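Local coordinates for protein enolase (alpha proteobacterium BAL199, PDB 3UGV) that is probably a magnesium-dependent lyase or related enzyme of the enolase superfamily, akin to mandelate racemase and muconate lactonizing enzyme, at residues 312-317 / 322-327. Sequence-based numbering, arbitrary orientation.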
ATOM      1  N   ARG F 312      20.469   1.148 -20.482  1.00 22.16           N
ATOM      2  CA  ARG F 312      19.411   0.418 -19.796  1.00 25.26           C
ATOM      3  C   ARG F 312      18.733   1.294 -18.748  1.00 26.69           C
ATOM      4  O   ARG F 312      17.510   1.268 -18.597  1.00 20.78           O
ATOM      5  CB  ARG F 312      19.966  -0.863 -19.178  1.00 20.99           C
ATOM      6  CG  ARG F 312      20.290  -1.895 -20.249  1.00 22.61           C
ATOM      7  CD  ARG F 312      21.037  -3.091 -19.715  1.00 26.38           C
ATOM      8  NE  ARG F 312      21.697  -3.810 -20.799  1.00 39.04           N
ATOM      9  CZ  ARG F 312      22.206  -5.033 -20.699  1.00 42.81           C
ATOM     10  NH1 ARG F 312      22.122  -5.706 -19.557  1.00 48.89           N
ATOM     11  NH2 ARG F 312      22.798  -5.583 -21.748  1.00 40.25           N
ATOM     12  N   ALA F 313      19.543   2.085 -18.051  1.00 20.06           N
ATOM     13  CA  ALA F 313      19.056   2.960 -17.005  1.00 16.67           C
ATOM     14  C   ALA F 313      18.279   4.104 -17.624  1.00 25.46           C
ATOM     15  O   ALA F 313      17.296   4.564 -17.049  1.00 23.48           O
ATOM     16  CB  ALA F 313      20.216   3.487 -16.153  1.00 14.96           C
ATOM     17  N   ALA F 314      18.715   4.551 -18.803  1.00 20.48           N
ATOM     18  CA  ALA F 314      17.989   5.579 -19.549  1.00 19.67           C
ATOM     19  C   ALA F 314      16.588   5.087 -19.867  1.00 24.62           C
ATOM     20  O   ALA F 314      15.625   5.862 -19.864  1.00 25.02           O
ATOM     21  CB  ALA F 314      18.723   5.923 -20.854  1.00 17.08           C
ATOM     22  N   GLY F 315      16.499   3.795 -20.176  1.00 16.94           N
ATOM     23  CA  GLY F 315      15.234   3.126 -20.395  1.00 15.38           C
ATOM     24  C   GLY F 315      14.343   3.080 -19.167  1.00 21.63           C
ATOM     25  O   GLY F 315      13.151   3.310 -19.277  1.00 24.76           O
ATOM     26  N   VAL F 316      14.906   2.771 -17.999  1.00 25.61           N
ATOM     27  CA  VAL F 316      14.142   2.861 -16.758  1.00 19.08           C
ATOM     28  C   VAL F 316      13.720   4.309 -16.488  1.00 22.14           C
ATOM     29  O   VAL F 316      12.551   4.590 -16.239  1.00 22.18           O
ATOM     30  CB  VAL F 316      14.936   2.350 -15.540  1.00 23.55           C
ATOM     31  CG1 VAL F 316      14.121   2.539 -14.299  1.00 26.41           C
ATOM     32  CG2 VAL F 316      15.307   0.868 -15.695  1.00 20.29           C
ATOM     33  N   ALA F 317      14.674   5.231 -16.559  1.00 19.32           N
ATOM     34  CA  ALA F 317      14.400   6.634 -16.265  1.00 21.15           C
ATOM     35  C   ALA F 317      13.316   7.140 -17.181  1.00 16.51           C
ATOM     36  O   ALA F 317      12.370   7.794 -16.741  1.00 21.21           O
ATOM     37  CB  ALA F 317      15.646   7.469 -16.429  1.00 18.52           C
ATOM     38  N   ILE F 322      11.775  10.310 -15.098  1.00 19.91           N
ATOM     39  CA  ILE F 322      12.700  10.977 -14.183  1.00 21.57           C
ATOM     40  C   ILE F 322      13.816  11.646 -14.968  1.00 21.21           C
ATOM     41  O   ILE F 322      14.461  10.996 -15.778  1.00 16.46           O
ATOM     42  CB  ILE F 322      13.366   9.972 -13.209  1.00 25.45           C
ATOM     43  CG1 ILE F 322      12.318   9.137 -12.487  1.00 34.39           C
ATOM     44  CG2 ILE F 322      14.183  10.708 -12.176  1.00 23.97           C
ATOM     45  CD1 ILE F 322      11.555   9.903 -11.428  1.00 33.11           C
ATOM     46  N   PRO F 323      14.056  12.947 -14.735  1.00 22.93           N
ATOM     47  CA  PRO F 323      15.150  13.572 -15.494  1.00 22.60           C
ATOM     48  C   PRO F 323      16.501  13.002 -15.074  1.00 26.82           C
ATOM     49  O   PRO F 323      16.763  12.798 -13.895  1.00 25.94           O
ATOM     50  CB  PRO F 323      15.035  15.050 -15.137  1.00 18.62           C
ATOM     51  CG  PRO F 323      13.620  15.216 -14.662  1.00 16.85           C
ATOM     52  CD  PRO F 323      13.266  13.934 -13.985  1.00 16.74           C
ATOM     53  N   MET F 324      17.351  12.739 -16.056  1.00 27.44           N
ATOM     54  CA  MET F 324      18.575  11.994 -15.832  1.00 22.63           C
ATOM     55  C   MET F 324      19.762  12.866 -16.219  1.00 23.79           C
ATOM     56  O   MET F 324      19.785  13.439 -17.309  1.00 29.01           O
ATOM     57  CB  MET F 324      18.521  10.718 -16.672  1.00 20.49           C
ATOM     58  CG  MET F 324      19.698   9.786 -16.560  1.00 21.21           C
ATOM     59  SD  MET F 324      19.205   8.201 -17.263  1.00 31.45           S
ATOM     60  CE  MET F 324      20.758   7.327 -17.362  1.00 20.97           C
ATOM     61  N   SER F 325      20.727  12.985 -15.310  1.00 22.31           N
ATOM     62  CA  SER F 325      21.940  13.773 -15.541  1.00 23.43           C
ATOM     63  C   SER F 325      23.134  12.841 -15.446  1.00 26.83           C
ATOM     64  O   SER F 325      22.970  11.662 -15.144  1.00 27.58           O
ATOM     65  CB  SER F 325      22.065  14.905 -14.507  1.00 28.41           C
ATOM     66  OG  SER F 325      21.059  15.899 -14.684  1.00 18.34           O
ATOM     67  N   THR F 326      24.333  13.351 -15.699  1.00 22.42           N
ATOM     68  CA  THR F 326      25.522  12.507 -15.651  1.00 20.72           C
ATOM     69  C   THR F 326      26.370  12.762 -14.420  1.00 26.94           C
ATOM     70  O   THR F 326      26.179  13.732 -13.703  1.00 28.88           O
ATOM     71  CB  THR F 326      26.440  12.704 -16.876  1.00 20.34           C
ATOM     72  OG1 THR F 326      26.889  14.068 -16.926  1.00 26.40           O
ATOM     73  CG2 THR F 326      25.710  12.351 -18.163  1.00 20.52           C
ATOM     74  N   HIS F 327      27.317  11.869 -14.188  1.00 23.49           N
ATOM     75  CA  HIS F 327      28.321  12.089 -13.169  1.00 23.74           C
ATOM     76  C   HIS F 327      29.682  11.653 -13.678  1.00 27.65           C
ATOM     77  O   HIS F 327      29.867  10.498 -14.062  1.00 24.71           O
ATOM     78  CB  HIS F 327      27.996  11.320 -11.908  1.00 18.04           C
ATOM     79  CG  HIS F 327      29.019  11.495 -10.836  1.00 25.88           C
ATOM     80  ND1 HIS F 327      29.912  10.504 -10.489  1.00 27.45           N
ATOM     81  CD2 HIS F 327      29.301  12.555 -10.040  1.00 23.38           C
ATOM     82  CE1 HIS F 327      30.687  10.938  -9.512  1.00 27.70           C
ATOM     83  NE2 HIS F 327      30.345  12.184  -9.230  1.00 28.02           N
TER
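The peptide group joining Ala313 to Ala314 turns one flat face outward from its helix, and the methyl end of Met324 lies on it, with CE almost straight above Ala314 N at 3.7 Å. The other face looks into the helix, and at the edge Ala313 O accepts the regular helical bond from Ala317 N. The thioether continues along the same surface: Met324 SD touches Ala314 CA at 3.7 Å and packs against Ala317 CB at an equal 3.7 Å, while CE closes on the methyl of Ala313, CB to CE 4.1 Å. With CG anti to the backbone N (chi1 -179°) and the rest of the chain extended, the side chain reaches straight out to the helix and leaves sulfur and methyl resting across three small alanines. Trp310 of the same helix and Val297 also touch this methionine.

The pairing follows the modified TIM barrel of the enolase superfamily: helix 306-320 belongs to the outer layer, and the extended residues after it run back along the barrel wall beside strand 296-297, Ser325 pairing with Val297 through backbone hydrogen bonding. Further along, His327 ND1 is hydrogen-bonded to Asp300 OD2 and its side chain meets Glu277, a magnesium ligand, an arrangement resembling the His-Asp dyad of mandelate racemase.

Where the chain leaves the helix, Ile322 N donates to Ala317 O at 3.1 Å, a bent bond (N-H...O 148°) whose donor is tilted 31° from the carbonyl plane. Its five-residue spacing matches the 6→1 bond of a Schellman motif and is consistent with the helix ending at residue 320. Ile322 O also approaches Ala317 CB, at 3.8 Å, and is satisfied by Thr342 OG1.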